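Side-chain contacts in DNA repair and telomere maintenance protein nbs1 (PDB 3HUF), which tethers phosphorylated Ctp1 to the Mre11-Rad50 complex to coordinate DNA double-strand break repair, this chain being its N-terminal FHA and tandem BRCT part: residues P123-L126 and S127-S131; S159-V163 and G164-A168; V174-D177 and D178-Q182; E203-K206 and N207-N211. All blocks are in the same frame, centred on the assembly; numbering follows the deposited sequence.

Contact 1 of 4, residues P123-L126 and S127-S131; sequences PEML and SQWAS
Residues 123-126 and 127-131 form one unbroken run of helix, tied by backbone bonds from Ser127 N to Pro123 O, Gln128 N to Glu124 O, Trp129 N to Met125 O and Ala130 N to Leu126 O. Pro123 suits the first turn, where a residue without an N-H costs the helix no bond. Ser127 adds a side-chain bond to this pattern: OG donates to Glu124 O at 2.9 Å, so that carbonyl is gripped twice. OG and Gln128 N reach it from the same face of its plane, both above the plane. With chi1 at 69°, OG stands between the backbone N and the carbonyl carbon of its own residue, turned back to the preceding turn. The helix is the one between the parallel strands 118-120 and 140-141 in the first BRCT domain, a beta-alpha-beta unit. Its sheet side carries Leu126 and Ala130, one turn apart, with Leu126 CD1 3.9 Å from Ala130 CB; Leu126 also packs on Phe120 and Leu142. Farther round, Met125 SD lies at the edge of the Trp129 ring, 5.4 Å from the centroid of the five-membered ring, a Met-aromatic contact, and meets CD1 most closely at 4.5 Å. Gln128 brings NE2 over one face of the indole, 3.3 Å above its plane and offset toward the rim. Trp129 is long enough to reach Asp178 and Leu181 of helix 178-184.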
# COMPACT_ATOMS: atom_id res chain seq x y z
N PRO A 123 13.12 -7.85 -8.61
CA PRO A 123 13.73 -6.62 -9.13
C PRO A 123 13.43 -6.34 -10.61
O PRO A 123 13.32 -5.17 -10.99
CB PRO A 123 15.23 -6.86 -8.94
CG PRO A 123 15.35 -8.04 -8.02
CD PRO A 123 14.14 -8.85 -8.22
N GLU A 124 13.32 -7.38 -11.43
CA GLU A 124 13.00 -7.21 -12.85
C GLU A 124 11.53 -6.81 -13.00
O GLU A 124 11.19 -6.04 -13.90
CB GLU A 124 13.36 -8.46 -13.67
CG GLU A 124 13.38 -8.23 -15.20
CD GLU A 124 14.48 -8.99 -15.95
OE1 GLU A 124 15.12 -9.92 -15.39
OE2 GLU A 124 14.71 -8.66 -17.13
N MET A 125 10.69 -7.30 -12.09
CA MET A 125 9.29 -6.92 -12.01
C MET A 125 9.13 -5.45 -11.58
O MET A 125 8.38 -4.70 -12.20
CB MET A 125 8.58 -7.81 -10.99
CG MET A 125 8.17 -9.15 -11.54
SD MET A 125 6.40 -9.15 -11.79
CE MET A 125 5.90 -10.21 -10.44
N LEU A 126 9.84 -5.06 -10.53
CA LEU A 126 9.88 -3.68 -10.09
C LEU A 126 10.31 -2.74 -11.22
O LEU A 126 9.64 -1.75 -11.46
CB LEU A 126 10.79 -3.52 -8.87
CG LEU A 126 10.89 -2.11 -8.25
CD1 LEU A 126 9.52 -1.53 -7.93
CD2 LEU A 126 11.73 -2.11 -7.02
N SER A 127 11.39 -3.05 -11.93
CA SER A 127 11.90 -2.17 -12.99
C SER A 127 10.93 -2.07 -14.16
O SER A 127 10.88 -1.05 -14.84
CB SER A 127 13.25 -2.66 -13.50
OG SER A 127 13.08 -3.88 -14.21
N GLN A 128 10.16 -3.12 -14.40
CA GLN A 128 9.22 -3.08 -15.50
C GLN A 128 7.94 -2.27 -15.17
O GLN A 128 7.41 -1.58 -16.04
CB GLN A 128 8.94 -4.49 -16.02
CG GLN A 128 7.52 -4.96 -15.90
CD GLN A 128 7.26 -6.16 -16.80
OE1 GLN A 128 8.12 -7.04 -16.95
NE2 GLN A 128 6.07 -6.20 -17.40
N TRP A 129 7.50 -2.31 -13.92
CA TRP A 129 6.22 -1.72 -13.54
C TRP A 129 6.30 -0.39 -12.77
O TRP A 129 5.29 0.31 -12.67
CB TRP A 129 5.40 -2.72 -12.72
CG TRP A 129 4.80 -3.85 -13.51
CD1 TRP A 129 5.19 -5.17 -13.51
CD2 TRP A 129 3.68 -3.77 -14.41
NE1 TRP A 129 4.38 -5.91 -14.35
CE2 TRP A 129 3.44 -5.07 -14.90
CE3 TRP A 129 2.84 -2.73 -14.83
CZ2 TRP A 129 2.42 -5.35 -15.81
CZ3 TRP A 129 1.83 -3.01 -15.73
CH2 TRP A 129 1.62 -4.31 -16.21
N ALA A 130 7.48 -0.04 -12.25
CA ALA A 130 7.60 1.08 -11.28
C ALA A 130 7.20 2.43 -11.85
O ALA A 130 6.41 3.15 -11.24
CB ALA A 130 9.00 1.16 -10.71
N SER A 131 7.73 2.77 -13.02
CA SER A 131 7.40 4.01 -13.71
C SER A 131 5.89 4.17 -13.96
O SER A 131 5.33 5.24 -13.71
CB SER A 131 8.21 4.11 -15.01
OG SER A 131 7.68 5.08 -15.89

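Contact 2 of 4, residues S159-V163 and G164-A168; sequences SSITV and GTMYA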
# COMPACT_ATOMS: atom_id res chain seq x y z
N SER A 159 5.32 -23.42 -8.70
CA SER A 159 6.40 -23.59 -7.72
C SER A 159 6.09 -22.94 -6.37
O SER A 159 5.08 -22.25 -6.22
CB SER A 159 7.73 -23.05 -8.28
OG SER A 159 7.67 -21.65 -8.48
N SER A 160 6.98 -23.16 -5.41
CA SER A 160 6.84 -22.62 -4.06
C SER A 160 6.78 -21.10 -4.06
O SER A 160 7.45 -20.45 -4.87
CB SER A 160 8.02 -23.06 -3.19
OG SER A 160 8.04 -24.46 -3.02
N ILE A 161 6.01 -20.53 -3.13
CA ILE A 161 6.01 -19.07 -2.93
C ILE A 161 7.24 -18.64 -2.10
O ILE A 161 7.81 -19.44 -1.36
CB ILE A 161 4.70 -18.52 -2.26
CG1 ILE A 161 4.49 -19.12 -0.86
CG2 ILE A 161 3.49 -18.71 -3.20
CD1 ILE A 161 3.41 -18.42 -0.04
N THR A 162 7.64 -17.39 -2.25
CA THR A 162 8.82 -16.87 -1.56
C THR A 162 8.48 -16.44 -0.13
O THR A 162 7.32 -16.25 0.21
CB THR A 162 9.37 -15.64 -2.28
OG1 THR A 162 8.37 -14.62 -2.31
CG2 THR A 162 9.80 -15.99 -3.71
N VAL A 163 9.53 -16.28 0.69
CA VAL A 163 9.41 -15.75 2.05
C VAL A 163 8.74 -14.37 2.09
O VAL A 163 8.00 -14.05 3.02
CB VAL A 163 10.79 -15.66 2.74
CG1 VAL A 163 10.62 -15.40 4.23
CG2 VAL A 163 11.56 -16.93 2.55
N GLY A 164 9.01 -13.55 1.07
CA GLY A 164 8.39 -12.23 0.97
C GLY A 164 6.88 -12.36 0.89
O GLY A 164 6.13 -11.58 1.51
N THR A 165 6.44 -13.36 0.14
CA THR A 165 5.01 -13.63 -0.01
C THR A 165 4.40 -14.12 1.29
O THR A 165 3.36 -13.63 1.70
CB THR A 165 4.73 -14.63 -1.13
OG1 THR A 165 5.36 -14.17 -2.33
CG2 THR A 165 3.24 -14.75 -1.36
N MET A 166 5.08 -15.07 1.94
CA MET A 166 4.62 -15.63 3.20
C MET A 166 4.46 -14.54 4.25
O MET A 166 3.46 -14.50 4.99
CB MET A 166 5.63 -16.65 3.72
CG MET A 166 5.90 -17.84 2.81
SD MET A 166 7.38 -18.73 3.37
CE MET A 166 7.58 -19.93 2.03
N TYR A 167 5.46 -13.66 4.31
CA TYR A 167 5.49 -12.54 5.22
C TYR A 167 4.36 -11.55 4.97
O TYR A 167 3.67 -11.16 5.91
CB TYR A 167 6.85 -11.84 5.17
CG TYR A 167 7.02 -10.81 6.27
CD1 TYR A 167 6.72 -11.12 7.60
CD2 TYR A 167 7.48 -9.53 5.98
CE1 TYR A 167 6.88 -10.19 8.62
CE2 TYR A 167 7.65 -8.59 6.99
CZ TYR A 167 7.35 -8.92 8.30
OH TYR A 167 7.51 -7.96 9.27
N ALA A 168 4.16 -11.19 3.69
CA ALA A 168 3.06 -10.31 3.32
C ALA A 168 1.71 -10.89 3.72
O ALA A 168 0.86 -10.19 4.28
CB ALA A 168 3.08 -10.03 1.84
O HOH W 1 5.87 -16.08 -4.35
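Polar bonds at the start of helix 163-170 gather on Thr162, its N-cap residue. Thr162 OG1 accepts a weak, long capping bond from Thr165 N at 3.4 Å, and OG1 of Thr165 lies 3.0 Å from OG1 of Thr162, the two side chains crossing at about a right angle. With chi1 at 60°, the Thr162 hydroxyl is brought between its own N and carbonyl carbon, where it faces the first turn; it is also hydrogen-bonded to Asp121 OD2. A water accepts from Thr162 N and lies 2.8 Å from Thr165 OG1, bridging the last loop residue before the helix to its first turn. Threonine suits the cap through its hydroxyl; at Thr165 the hydroxyl joins this polar cluster while CG2 packs on Ile161.

Among the backbone bonds, Met166 N donates to Thr162 O and Tyr167 N donates to Val163 O at 2.9 Å.

The apolar contacts centre on Ile161, whose CD1 reaches Met166 CG at 3.8 Å and Thr165 CG2 at 3.9 Å. Met166 runs extended back along the loop, its SD against Val163 CA and its CE 3.4 Å from Ile161 O. An alanine at Met166 would lack CG, SD and CE, and would probably leave Ile161 CD1 and neighbouring Trp298 facing a gap. Around this core, Val163 and Tyr167 meet helix 238-246 and Val163 and Met166 meet helix 294-302, so a threonine-capped helix of the first BRCT domain packs on helices of the second, the interface characteristic of tandem BRCT repeats.

Contact 3 of 4, residues V174-D177 and D178-Q182; sequences VIID and DSYLQ
Ile176 lays its CD1 obliquely against the Tyr180 ring, 3.6 Å from CD2, with CG2 a little farther from the same atom. Chi1 of 53° sets CG1 between the backbone N and carbonyl carbon, bringing the end of the branch to the ring four residues on. A beta-branched isoleucine suits a buried place on the strand, and the tyrosine joins an apolar ring to a hydroxyl, OH, which bonds to Leu197 O outside these segments.

Asp177 links strand to helix. Its OD2 accepts from Ser179 OG at 2.7 Å, on the syn side of the carboxylate and 17° out of its plane, and takes a weak capping bond from Ser179 N at 3.2 Å. One carboxylate oxygen thus holds both the hydroxyl and the amide of one residue, and the N-terminal helix amides would be expected to favour the negative charge there. The Asp177 carbonyl meets the next turn, accepting from Leu181 N at 3.3 Å and, weakly, from Tyr180 N. An alanine in place of Asp177 would remove OD2 and is likely to leave the Ser179 hydroxyl and amide without this acceptor. Leu181 also packs on Leu133 of helix 123-134. In the first BRCT domain, strand 174-176 of the parallel sheet thus leads through the N-cap Asp177 into helix 178-184.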
# COMPACT_ATOMS: atom_id res chain seq x y z
N VAL A 174 -2.39 -7.10 1.31
CA VAL A 174 -3.16 -7.59 0.17
C VAL A 174 -2.18 -8.11 -0.89
O VAL A 174 -1.31 -7.39 -1.36
CB VAL A 174 -4.07 -6.47 -0.41
CG1 VAL A 174 -4.88 -6.98 -1.60
CG2 VAL A 174 -5.00 -5.92 0.67
N ILE A 175 -2.32 -9.38 -1.27
CA ILE A 175 -1.40 -9.96 -2.23
C ILE A 175 -2.00 -9.87 -3.63
O ILE A 175 -3.12 -10.27 -3.87
CB ILE A 175 -1.02 -11.41 -1.85
CG1 ILE A 175 -0.24 -11.41 -0.52
CG2 ILE A 175 -0.21 -12.09 -2.98
CD1 ILE A 175 -0.05 -12.79 0.04
N ILE A 176 -1.25 -9.29 -4.55
CA ILE A 176 -1.77 -9.14 -5.89
C ILE A 176 -0.81 -9.80 -6.86
O ILE A 176 0.24 -10.31 -6.46
CB ILE A 176 -1.97 -7.65 -6.25
CG1 ILE A 176 -0.68 -6.86 -5.99
CG2 ILE A 176 -3.15 -7.07 -5.47
CD1 ILE A 176 -0.76 -5.39 -6.35
N ASP A 177 -1.17 -9.78 -8.14
CA ASP A 177 -0.26 -10.22 -9.16
C ASP A 177 -0.33 -9.37 -10.41
O ASP A 177 -1.00 -8.34 -10.43
CB ASP A 177 -0.44 -11.72 -9.47
CG ASP A 177 -1.81 -12.07 -10.05
OD1 ASP A 177 -2.09 -13.27 -10.12
OD2 ASP A 177 -2.61 -11.19 -10.45
N ASP A 178 0.40 -9.83 -11.41
CA ASP A 178 0.48 -9.30 -12.77
C ASP A 178 -0.86 -8.84 -13.36
O ASP A 178 -0.94 -7.78 -13.97
CB ASP A 178 1.02 -10.44 -13.64
CG ASP A 178 1.72 -9.96 -14.86
OD1 ASP A 178 2.94 -9.68 -14.75
OD2 ASP A 178 1.07 -9.90 -15.94
N SER A 179 -1.90 -9.66 -13.20
CA SER A 179 -3.22 -9.35 -13.77
C SER A 179 -3.82 -8.05 -13.20
O SER A 179 -4.46 -7.29 -13.93
CB SER A 179 -4.20 -10.54 -13.59
OG SER A 179 -4.58 -10.70 -12.23
N TYR A 180 -3.61 -7.79 -11.92
CA TYR A 180 -4.03 -6.53 -11.34
C TYR A 180 -3.18 -5.36 -11.85
O TYR A 180 -3.69 -4.26 -12.10
CB TYR A 180 -4.02 -6.57 -9.81
CG TYR A 180 -4.42 -5.26 -9.17
CD1 TYR A 180 -5.75 -4.84 -9.14
CD2 TYR A 180 -3.46 -4.43 -8.61
CE1 TYR A 180 -6.11 -3.63 -8.55
CE2 TYR A 180 -3.80 -3.21 -8.02
CZ TYR A 180 -5.13 -2.82 -7.99
OH TYR A 180 -5.43 -1.61 -7.40
N LEU A 181 -1.88 -5.59 -12.03
CA LEU A 181 -1.00 -4.57 -12.58
C LEU A 181 -1.44 -4.19 -13.99
O LEU A 181 -1.46 -3.01 -14.33
CB LEU A 181 0.46 -5.03 -12.56
CG LEU A 181 1.06 -5.32 -11.18
CD1 LEU A 181 2.46 -5.88 -11.31
CD2 LEU A 181 1.06 -4.07 -10.28
N GLN A 182 -1.81 -5.18 -14.79
CA GLN A 182 -2.33 -4.94 -16.13
C GLN A 182 -3.57 -4.03 -16.10
O GLN A 182 -3.69 -3.11 -16.92
CB GLN A 182 -2.63 -6.27 -16.84
CG GLN A 182 -1.35 -7.05 -17.21
CD GLN A 182 -1.64 -8.41 -17.80
OE1 GLN A 182 -2.80 -8.76 -18.05
NE2 GLN A 182 -0.59 -9.20 -18.04

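Contact 4 of 4, residues E203-K206 and N207-N211; sequences ECFK and NIIKN
Ile208 can be followed outward from CB, which rests 3.4 Å from Phe205 O and a little farther from Cys204 O. Its CG1 comes closer to Cys204 O, at 3.2 Å, and CD1 ends 3.9 Å from Cys204 SG. Chi1 of -73° places CG1 beside the backbone N, which directs the branch back toward the cysteine. Cys204 is small and weakly polar, suited to a position where its sulfur meets the Ile208 methyl and its side chain also touches Asp177, Ser179 and Tyr180.

The next pair round the helix is Phe205 and Ile209, which cross obliquely. Phe205 CE1 lies 3.7 Å from Ile209 CG2, the methyl approaching the ring at a slant. The phenyl is carried by CG anti to the backbone N, chi1 -177°; it packs on Val174 and Ile175 and, together with Ile209, on Phe169 of helix 163-170. Large apolar residues four apart suit this inward side.

On the outer side, the bent Lys210 chain passes CD 3.4 Å from Lys206 O. The backbone bonds from Asn207 N to Glu203 O, Ile208 N to Cys204 O and Ile209 N to Phe205 O make the regular turns beneath. The arrangement is that of an amphipathic final stretch of helix 198-209, with charged and amide side chains outward and its apolar side turned to strand 174-176, helix 163-170 and nearby loops.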
# COMPACT_ATOMS: atom_id res chain seq x y z
N GLU A 203 -10.22 -8.51 -4.74
CA GLU A 203 -10.79 -9.62 -5.51
C GLU A 203 -9.68 -10.48 -6.10
O GLU A 203 -9.78 -11.71 -6.11
CB GLU A 203 -11.70 -9.11 -6.64
CG GLU A 203 -13.14 -8.90 -6.22
CD GLU A 203 -13.75 -10.14 -5.58
OE1 GLU A 203 -13.83 -11.20 -6.24
OE2 GLU A 203 -14.15 -10.05 -4.41
N CYS A 204 -8.64 -9.82 -6.59
CA CYS A 204 -7.46 -10.49 -7.10
C CYS A 204 -6.84 -11.37 -6.00
O CYS A 204 -6.56 -12.55 -6.23
CB CYS A 204 -6.45 -9.44 -7.60
SG CYS A 204 -4.88 -10.14 -8.20
N PHE A 205 -6.67 -10.79 -4.82
CA PHE A 205 -6.10 -11.47 -3.66
C PHE A 205 -6.91 -12.71 -3.31
O PHE A 205 -6.36 -13.81 -3.26
CB PHE A 205 -6.05 -10.49 -2.48
CG PHE A 205 -5.41 -11.04 -1.21
CD1 PHE A 205 -4.56 -12.15 -1.23
CD2 PHE A 205 -5.64 -10.42 0.00
CE1 PHE A 205 -3.98 -12.64 -0.05
CE2 PHE A 205 -5.07 -10.90 1.18
CZ PHE A 205 -4.24 -12.01 1.15
N LYS A 206 -8.23 -12.53 -3.14
CA LYS A 206 -9.11 -13.62 -2.78
C LYS A 206 -9.08 -14.75 -3.82
O LYS A 206 -9.19 -15.92 -3.46
CB LYS A 206 -10.55 -13.12 -2.58
CG LYS A 206 -10.67 -12.23 -1.34
CD LYS A 206 -12.14 -11.87 -1.01
CE LYS A 206 -12.21 -10.54 -0.21
NZ LYS A 206 -13.55 -10.31 0.42
N ASN A 207 -8.91 -14.40 -5.09
CA ASN A 207 -8.89 -15.42 -6.14
C ASN A 207 -7.55 -16.16 -6.12
O ASN A 207 -7.53 -17.38 -6.26
CB ASN A 207 -9.21 -14.80 -7.51
CG ASN A 207 -9.58 -15.83 -8.54
OD1 ASN A 207 -10.62 -16.51 -8.44
ND2 ASN A 207 -8.74 -15.95 -9.57
N ILE A 208 -6.46 -15.42 -5.89
CA ILE A 208 -5.11 -16.01 -5.82
C ILE A 208 -5.02 -17.19 -4.83
O ILE A 208 -4.55 -18.29 -5.20
CB ILE A 208 -4.00 -14.96 -5.48
CG1 ILE A 208 -3.72 -14.05 -6.68
CG2 ILE A 208 -2.72 -15.65 -5.04
CD1 ILE A 208 -2.83 -12.83 -6.33
N ILE A 209 -5.50 -16.97 -3.61
CA ILE A 209 -5.38 -17.98 -2.55
C ILE A 209 -6.36 -19.15 -2.68
O ILE A 209 -6.13 -20.20 -2.07
CB ILE A 209 -5.45 -17.35 -1.13
CG1 ILE A 209 -6.87 -16.83 -0.83
CG2 ILE A 209 -4.40 -16.22 -0.96
CD1 ILE A 209 -7.06 -16.36 0.59
N LYS A 210 -7.43 -18.99 -3.46
CA LYS A 210 -8.38 -20.09 -3.76
C LYS A 210 -7.67 -21.25 -4.44
O LYS A 210 -6.82 -21.03 -5.30
CB LYS A 210 -9.45 -19.60 -4.73
CG LYS A 210 -10.87 -19.75 -4.29
CD LYS A 210 -11.48 -18.36 -4.09
CE LYS A 210 -13.00 -18.43 -4.21
NZ LYS A 210 -13.57 -17.22 -4.86
N ASN A 211 -8.02 -22.49 -4.07
CA ASN A 211 -7.43 -23.72 -4.65
C ASN A 211 -5.89 -23.69 -4.75
O ASN A 211 -5.31 -24.23 -5.69
CB ASN A 211 -8.03 -24.05 -6.03
CG ASN A 211 -9.56 -23.99 -6.06
OD1 ASN A 211 -10.22 -24.15 -5.03
ND2 ASN A 211 -10.12 -23.75 -7.25

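In the fold
Contacts 1, 2 and 3 all belong to the first BRCT domain, and contact 4 lies on helix 198-209, packed against it. Contacts 3 and 4 are nearest, their centres 10 Å apart, and meet where Ile175 O lies 3.2 Å from Phe205 CB and Asp177 OD2 lies 3.4 Å from Cys204 SG. Contact 1 reaches contact 3 through Trp129, whose CZ3 is 3.6 Å from Leu181 O. Contact 2 joins contact 3 through Thr165 O and Ile175 CD1, at 3.9 Å. Contacts 1 and 2 do not touch, with nearest atoms about 9 Å apart. Contact 3 therefore links the other three, while contact 2 also faces the second BRCT domain.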